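PDB 2OF3: ZYG-9 from Caenorhabditis elegans, which organizes microtubules and spindle poles during mitosis and meiosis in the one-cell embryo, and is required for default nucleus positioning in oocytes. Local coordinates for residues K167-L172 with L206-T211; E186-I191 with K210-F215; Y193-A198 with I228-A233. All coordinates share one frame; numbering follows the deposited sequence.

Contact 1. Residues K167-L172 with L206-T211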
# COMPACT_ATOMS: atom_id res chain seq x y z
N LYS A 167 4.20 -11.45 0.91
CA LYS A 167 4.13 -10.69 -0.34
C LYS A 167 4.10 -9.18 -0.13
O LYS A 167 4.43 -8.45 -1.05
CB LYS A 167 2.88 -11.07 -1.17
CG LYS A 167 2.85 -12.49 -1.74
CD LYS A 167 3.85 -12.69 -2.89
CE LYS A 167 3.69 -14.10 -3.59
NZ LYS A 167 2.21 -14.51 -3.73
N MET A 168 3.69 -8.69 1.05
CA MET A 168 3.73 -7.25 1.36
C MET A 168 5.13 -6.72 1.65
O MET A 168 5.47 -5.60 1.26
CB MET A 168 2.81 -6.95 2.56
CG MET A 168 1.25 -6.95 2.26
SD MET A 168 0.59 -5.69 1.13
CE MET A 168 0.62 -4.31 2.25
N THR A 169 5.95 -7.52 2.32
CA THR A 169 7.23 -7.04 2.89
C THR A 169 8.20 -6.53 1.86
O THR A 169 8.82 -5.50 2.11
CB THR A 169 7.85 -8.09 3.82
OG1 THR A 169 6.92 -8.32 4.88
CG2 THR A 169 9.22 -7.64 4.42
N PRO A 170 8.35 -7.21 0.69
CA PRO A 170 9.26 -6.67 -0.35
C PRO A 170 8.92 -5.21 -0.78
O PRO A 170 9.84 -4.39 -1.05
CB PRO A 170 9.04 -7.64 -1.54
CG PRO A 170 8.56 -8.92 -0.93
CD PRO A 170 7.77 -8.53 0.30
N MET A 171 7.63 -4.86 -0.82
CA MET A 171 7.20 -3.50 -1.20
C MET A 171 7.48 -2.56 -0.02
O MET A 171 7.87 -1.41 -0.24
CB MET A 171 5.70 -3.51 -1.53
CG MET A 171 5.38 -4.15 -2.97
SD MET A 171 3.67 -4.29 -3.47
CE MET A 171 3.03 -5.27 -2.21
N LEU A 172 7.25 -3.03 1.21
CA LEU A 172 7.57 -2.24 2.41
C LEU A 172 9.08 -2.01 2.51
O LEU A 172 9.49 -0.88 2.82
CB LEU A 172 7.03 -2.90 3.67
CG LEU A 172 5.52 -2.85 3.79
CD1 LEU A 172 5.15 -3.92 4.76
CD2 LEU A 172 5.05 -1.43 4.27
N LEU A 206 13.65 -12.94 2.75
CA LEU A 206 13.64 -11.51 2.42
C LEU A 206 14.79 -10.68 3.01
O LEU A 206 15.00 -9.52 2.61
CB LEU A 206 12.27 -10.90 2.77
CG LEU A 206 11.09 -11.59 2.05
CD1 LEU A 206 9.83 -10.86 2.41
CD2 LEU A 206 11.34 -11.58 0.51
N SER A 207 15.58 -11.26 3.91
CA SER A 207 16.74 -10.51 4.42
C SER A 207 16.27 -9.20 5.13
O SER A 207 16.84 -8.13 4.92
CB SER A 207 17.71 -10.16 3.28
OG SER A 207 18.47 -11.30 2.88
N VAL A 208 15.23 -9.33 5.95
CA VAL A 208 14.72 -8.23 6.70
C VAL A 208 15.79 -7.65 7.64
O VAL A 208 16.04 -6.45 7.61
CB VAL A 208 13.48 -8.64 7.52
CG1 VAL A 208 13.07 -7.51 8.47
CG2 VAL A 208 12.32 -9.04 6.57
N GLU A 209 16.43 -8.49 8.45
CA GLU A 209 17.42 -7.99 9.44
C GLU A 209 18.50 -7.19 8.79
O GLU A 209 18.78 -6.07 9.22
CB GLU A 209 18.04 -9.11 10.29
CG GLU A 209 17.04 -10.03 10.95
CD GLU A 209 16.70 -11.28 10.10
OE1 GLU A 209 16.69 -11.23 8.84
OE2 GLU A 209 16.42 -12.33 10.71
N LYS A 210 19.05 -7.69 7.69
CA LYS A 210 20.14 -7.02 7.01
C LYS A 210 19.73 -5.74 6.28
O LYS A 210 20.53 -4.79 6.19
CB LYS A 210 20.81 -7.99 6.00
CG LYS A 210 21.87 -7.33 5.12
CD LYS A 210 22.78 -8.37 4.39
CE LYS A 210 24.19 -7.77 4.05
NZ LYS A 210 25.23 -7.80 5.22
N THR A 211 18.51 -5.73 5.73
CA THR A 211 18.02 -4.56 5.03
C THR A 211 17.67 -3.44 6.02
O THR A 211 17.85 -2.25 5.73
CB THR A 211 16.75 -4.91 4.21
OG1 THR A 211 17.00 -6.11 3.45
CG2 THR A 211 16.40 -3.81 3.27

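Contact 2. Residues E186-I191 with K210-F215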
# COMPACT_ATOMS: atom_id res chain seq x y z
N GLU A 186 7.07 4.86 8.81
CA GLU A 186 5.77 4.14 8.82
C GLU A 186 5.84 2.71 8.26
O GLU A 186 5.17 1.80 8.76
CB GLU A 186 4.74 4.94 8.01
CG GLU A 186 4.26 6.25 8.71
CD GLU A 186 3.37 6.00 9.91
OE1 GLU A 186 2.32 5.32 9.78
OE2 GLU A 186 3.72 6.49 11.01
N CYS A 187 6.66 2.53 7.21
CA CYS A 187 6.93 1.23 6.61
C CYS A 187 7.65 0.24 7.53
O CYS A 187 7.22 -0.91 7.61
CB CYS A 187 7.62 1.41 5.24
SG CYS A 187 6.39 2.12 4.09
N LEU A 188 8.66 0.71 8.28
CA LEU A 188 9.30 -0.09 9.34
C LEU A 188 8.33 -0.55 10.39
O LEU A 188 8.40 -1.68 10.88
CB LEU A 188 10.46 0.68 10.02
CG LEU A 188 11.70 0.83 9.12
CD1 LEU A 188 12.69 1.87 9.72
CD2 LEU A 188 12.36 -0.56 8.73
N LEU A 189 7.43 0.34 10.80
CA LEU A 189 6.40 0.00 11.82
C LEU A 189 5.48 -1.13 11.36
O LEU A 189 5.08 -1.96 12.15
CB LEU A 189 5.53 1.24 12.19
CG LEU A 189 6.32 2.33 12.94
CD1 LEU A 189 5.41 3.51 13.14
CD2 LEU A 189 6.92 1.86 14.30
N VAL A 190 5.11 -1.14 10.09
CA VAL A 190 4.34 -2.28 9.55
C VAL A 190 5.16 -3.61 9.61
O VAL A 190 4.67 -4.64 10.11
CB VAL A 190 3.84 -2.01 8.09
CG1 VAL A 190 3.00 -3.24 7.60
CG2 VAL A 190 2.95 -0.74 8.05
N ILE A 191 6.42 -3.58 9.16
CA ILE A 191 7.30 -4.73 9.32
C ILE A 191 7.40 -5.14 10.77
O ILE A 191 7.30 -6.32 11.07
CB ILE A 191 8.67 -4.45 8.72
CG1 ILE A 191 8.56 -4.26 7.17
CG2 ILE A 191 9.70 -5.57 9.13
CD1 ILE A 191 9.81 -3.62 6.45
N LYS A 210 19.05 -7.69 7.69
CA LYS A 210 20.14 -7.02 7.01
C LYS A 210 19.73 -5.74 6.28
O LYS A 210 20.53 -4.79 6.19
CB LYS A 210 20.81 -7.99 6.00
CG LYS A 210 21.87 -7.33 5.12
CD LYS A 210 22.78 -8.37 4.39
CE LYS A 210 24.19 -7.77 4.05
NZ LYS A 210 25.23 -7.80 5.22
N THR A 211 18.51 -5.73 5.73
CA THR A 211 18.02 -4.56 5.03
C THR A 211 17.67 -3.44 6.02
O THR A 211 17.85 -2.25 5.73
CB THR A 211 16.75 -4.91 4.21
OG1 THR A 211 17.00 -6.11 3.45
CG2 THR A 211 16.40 -3.81 3.27
N VAL A 212 17.17 -3.85 7.18
CA VAL A 212 16.66 -2.89 8.16
C VAL A 212 17.82 -2.31 9.01
O VAL A 212 17.82 -1.12 9.34
CB VAL A 212 15.52 -3.50 9.02
CG1 VAL A 212 15.21 -2.63 10.27
CG2 VAL A 212 14.22 -3.70 8.16
N ALA A 213 18.79 -3.15 9.37
CA ALA A 213 19.91 -2.75 10.23
C ALA A 213 20.56 -1.37 9.92
O ALA A 213 20.80 -0.63 10.86
CB ALA A 213 21.01 -3.87 10.35
N PRO A 214 20.87 -1.04 8.65
CA PRO A 214 21.47 0.28 8.43
C PRO A 214 20.62 1.47 8.92
O PRO A 214 21.16 2.57 9.11
CB PRO A 214 21.60 0.37 6.91
CG PRO A 214 21.75 -1.05 6.48
CD PRO A 214 20.82 -1.81 7.38
N PHE A 215 19.30 1.26 9.08
CA PHE A 215 18.42 2.38 9.42
C PHE A 215 18.45 2.72 10.90
O PHE A 215 17.86 3.72 11.32
CB PHE A 215 16.99 2.16 8.86
CG PHE A 215 16.93 2.24 7.34
CD1 PHE A 215 16.87 3.48 6.69
CD2 PHE A 215 17.02 1.04 6.55
CE1 PHE A 215 16.84 3.56 5.28
CE2 PHE A 215 17.01 1.08 5.15
CZ PHE A 215 16.92 2.35 4.49

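Contact 3. Residues Y193-A198 with I228-A233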
# COMPACT_ATOMS: atom_id res chain seq x y z
N TYR A 193 5.19 -4.85 13.08
CA TYR A 193 3.95 -5.47 13.43
C TYR A 193 3.80 -6.90 12.86
O TYR A 193 3.27 -7.80 13.52
CB TYR A 193 2.87 -4.53 12.96
CG TYR A 193 1.47 -5.05 12.82
CD1 TYR A 193 0.66 -5.29 13.94
CD2 TYR A 193 0.93 -5.21 11.56
CE1 TYR A 193 -0.69 -5.74 13.78
CE2 TYR A 193 -0.36 -5.64 11.37
CZ TYR A 193 -1.18 -5.90 12.48
OH TYR A 193 -2.50 -6.30 12.19
N TYR A 194 4.26 -7.12 11.63
CA TYR A 194 4.29 -8.47 11.04
C TYR A 194 5.10 -9.44 11.90
O TYR A 194 4.72 -10.61 12.13
CB TYR A 194 4.90 -8.40 9.65
CG TYR A 194 4.08 -7.70 8.57
CD1 TYR A 194 2.73 -7.39 8.75
CD2 TYR A 194 4.66 -7.44 7.31
CE1 TYR A 194 1.98 -6.77 7.70
CE2 TYR A 194 3.94 -6.83 6.28
CZ TYR A 194 2.61 -6.50 6.48
OH TYR A 194 1.92 -5.90 5.42
N ILE A 195 6.25 -8.97 12.37
CA ILE A 195 7.20 -9.84 13.08
C ILE A 195 6.71 -10.11 14.48
O ILE A 195 6.73 -11.26 14.94
CB ILE A 195 8.59 -9.25 13.16
CG1 ILE A 195 9.19 -9.19 11.78
CG2 ILE A 195 9.45 -10.17 13.97
CD1 ILE A 195 10.29 -8.22 11.72
N THR A 196 6.25 -9.06 15.17
CA THR A 196 5.62 -9.25 16.46
C THR A 196 4.44 -10.24 16.41
O THR A 196 4.22 -11.00 17.35
CB THR A 196 5.20 -7.88 17.05
OG1 THR A 196 6.38 -7.15 17.40
CG2 THR A 196 4.36 -8.02 18.30
N ASN A 197 3.66 -10.23 15.34
CA ASN A 197 2.46 -11.04 15.34
C ASN A 197 2.60 -12.40 14.74
O ASN A 197 1.90 -13.30 15.17
CB ASN A 197 1.28 -10.32 14.72
CG ASN A 197 0.84 -9.14 15.56
OD1 ASN A 197 1.21 -7.99 15.28
ND2 ASN A 197 0.11 -9.42 16.65
N ALA A 198 3.50 -12.56 13.75
CA ALA A 198 3.68 -13.82 13.05
C ALA A 198 5.10 -14.38 13.11
O ALA A 198 5.32 -15.46 12.64
CB ALA A 198 3.24 -13.67 11.60
N ILE A 228 15.31 0.02 15.17
CA ILE A 228 15.70 -0.66 16.40
C ILE A 228 14.59 -1.62 16.78
O ILE A 228 14.89 -2.78 17.07
CB ILE A 228 15.96 0.36 17.56
CG1 ILE A 228 17.25 1.11 17.31
CG2 ILE A 228 15.98 -0.36 18.94
CD1 ILE A 228 17.38 2.39 18.15
N ASN A 229 13.33 -1.17 16.80
CA ASN A 229 12.27 -2.08 17.22
C ASN A 229 11.97 -3.28 16.30
O ASN A 229 11.54 -4.31 16.78
CB ASN A 229 10.99 -1.30 17.57
CG ASN A 229 11.10 -0.52 18.86
OD1 ASN A 229 10.36 0.45 19.08
ND2 ASN A 229 11.97 -0.91 19.71
N VAL A 230 12.23 -3.15 15.02
CA VAL A 230 12.20 -4.30 14.11
C VAL A 230 13.25 -5.36 14.54
O VAL A 230 12.93 -6.56 14.66
CB VAL A 230 12.40 -3.86 12.58
CG1 VAL A 230 12.68 -5.08 11.65
CG2 VAL A 230 11.18 -3.03 12.01
N LEU A 231 14.49 -4.94 14.82
CA LEU A 231 15.56 -5.87 15.17
C LEU A 231 15.34 -6.56 16.51
O LEU A 231 15.63 -7.76 16.65
CB LEU A 231 16.91 -5.15 15.16
CG LEU A 231 17.34 -4.57 13.83
CD1 LEU A 231 18.64 -3.87 14.04
CD2 LEU A 231 17.51 -5.64 12.74
N VAL A 232 14.80 -5.82 17.47
CA VAL A 232 14.34 -6.37 18.77
C VAL A 232 13.20 -7.39 18.64
O VAL A 232 13.18 -8.40 19.36
CB VAL A 232 13.85 -5.23 19.71
CG1 VAL A 232 13.21 -5.77 20.99
CG2 VAL A 232 14.99 -4.27 20.05
N ALA A 233 12.23 -7.10 17.75
CA ALA A 233 11.13 -8.04 17.46
C ALA A 233 11.69 -9.35 16.87
O ALA A 233 11.24 -10.44 17.23
CB ALA A 233 10.10 -7.40 16.53

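Contact 1. Residues K167-L172 with L206-T211
Leu206 reaches across to the helix 165-174 with both methyls, CD1 to Thr169 and Pro170, CD2 to the proline ring. CD1 lies 3.7 Å from CB of Thr169 and 3.8 Å from CD of Pro170, so a single methyl touches two consecutive residues. CD2 stands 4.1 Å from CG of Pro170, which lies at the exposed margin of the contact. The leucine runs aslant to both partners. Thr169 adds a second point of touch through its methyl: CG2, anti to the backbone N, meets CG2 of Val208 at 4.0 Å, the two side chains lying roughly perpendicular. That torsion sets OG1 on the backbone N side, where it hydrogen-bonds to Pro165 O one turn earlier, and the polar end of this buried threonine is thereby satisfied within its own helix. The setting is the all-helical TOG domain, in which the helix 165-174 here meets the start of the helix 208-212 directly; the helix 181-198, which lies between them in sequence, packs Tyr194 on Thr169. Behind Leu206, Ser207 is the N-cap residue of the short helix, which begins at Val208, although the serine side chain makes no capping bond. Ser207 O accepts from both Thr211 N and Thr211 OG1, which approach from opposite faces of the carbonyl plane.

Contact 2. Residues E186-I191 with K210-F215
Leu188 sets its CD2 methyl against both branches of Val212, 3.7 Å from CG2 and 3.8 Å from CG1, so that one leucine methyl faces the whole fork of the valine. The two side chains run alongside one another, pointing opposite ways. With CG1 of Val212 anti to its backbone N (chi1 166°) and CG2 anti to the carbonyl carbon, both methyls are presented to the leucine. The other branch of Leu188 goes to the next turn, where CD1 comes within 4.4 Å of CB of Phe215. It is thus the base of the phenylalanine side chain that is met, and the ring continues past it, with Thr211 O and Val212 O in plane at its edge. The pair joins the helix 181-198 to the helix 208-212 and the 3-10 segment 213-215 that carries Phe215, within the helical stack of the TOG domain. Leu176 packs on both Leu188 and Phe215, while Val223 and Ala226 of the helix 221-238 also touch Leu188. Every contact across the two segments is between aliphatic carbons, and two of the three residues are buried; the contact therefore rests on van der Waals fit and the exclusion of water, with no polar atom of the three side chains involved.

Contact 3. Residues Y193-A198 with I228-A233
Ile195 meets Ala233 and Val230 with different branches. Its CG2 lies 3.8 Å from CB of Ala233 and 3.7 Å from the carbonyl oxygen of the same residue, resting against backbone as well as side chain. The other arm ends in CD1, which is 3.9 Å from CG1 of Val230; there the isoleucine lies athwart the valine. The division follows from the first torsion, chi1 -67°, which places CG2 anti to the backbone N and sends CG1 anti to the carbonyl carbon. Beside this pair Thr196 brings OG1 to 3.8 Å from CB of Ala233, so the alanine methyl is met by isoleucine and threonine at once. The small alanine goes with a close backbone approach, the CA atoms of Thr196 and Ala233 being 5.7 Å apart. The segments 193-198 and 228-233 run nearly parallel, their axes 9.1 Å apart at an angle of 19°, and this near-parallel packing of the helices 181-198 and 221-238 is part of the all-helical TOG domain. Further out, Thr196 OG1 makes a weak hydrogen bond to Glu192 O in the preceding turn. Val230 is also packed by Ile191 and Glu192, which extends the interface down the helix 181-198. On its far side the helix 221-238 is backed by the helix 251-264, where Val257 touches Leu231 and Ile228.

Overall arrangement
Contact 2 is buried; contact 1 reaches the surface at Pro170 and contact 3, though mainly buried, at Thr196. Contacts 1 and 2 both end on the helix 208-212 and share Lys210 and Thr211; contacts 2 and 3 both draw on the helix 181-198. Val230 ties the latter two together, packing on Val212 and Ile191, while Tyr194 links the segment 193-198 to Met168 and Leu172 in contact 1. All three lie on the same side of the chain's centre. Their chemistry differs: contacts 1 and 2 meet through carbon alone, whereas in contact 3 a hydroxyl oxygen and a carbonyl oxygen also touch the opposite segment.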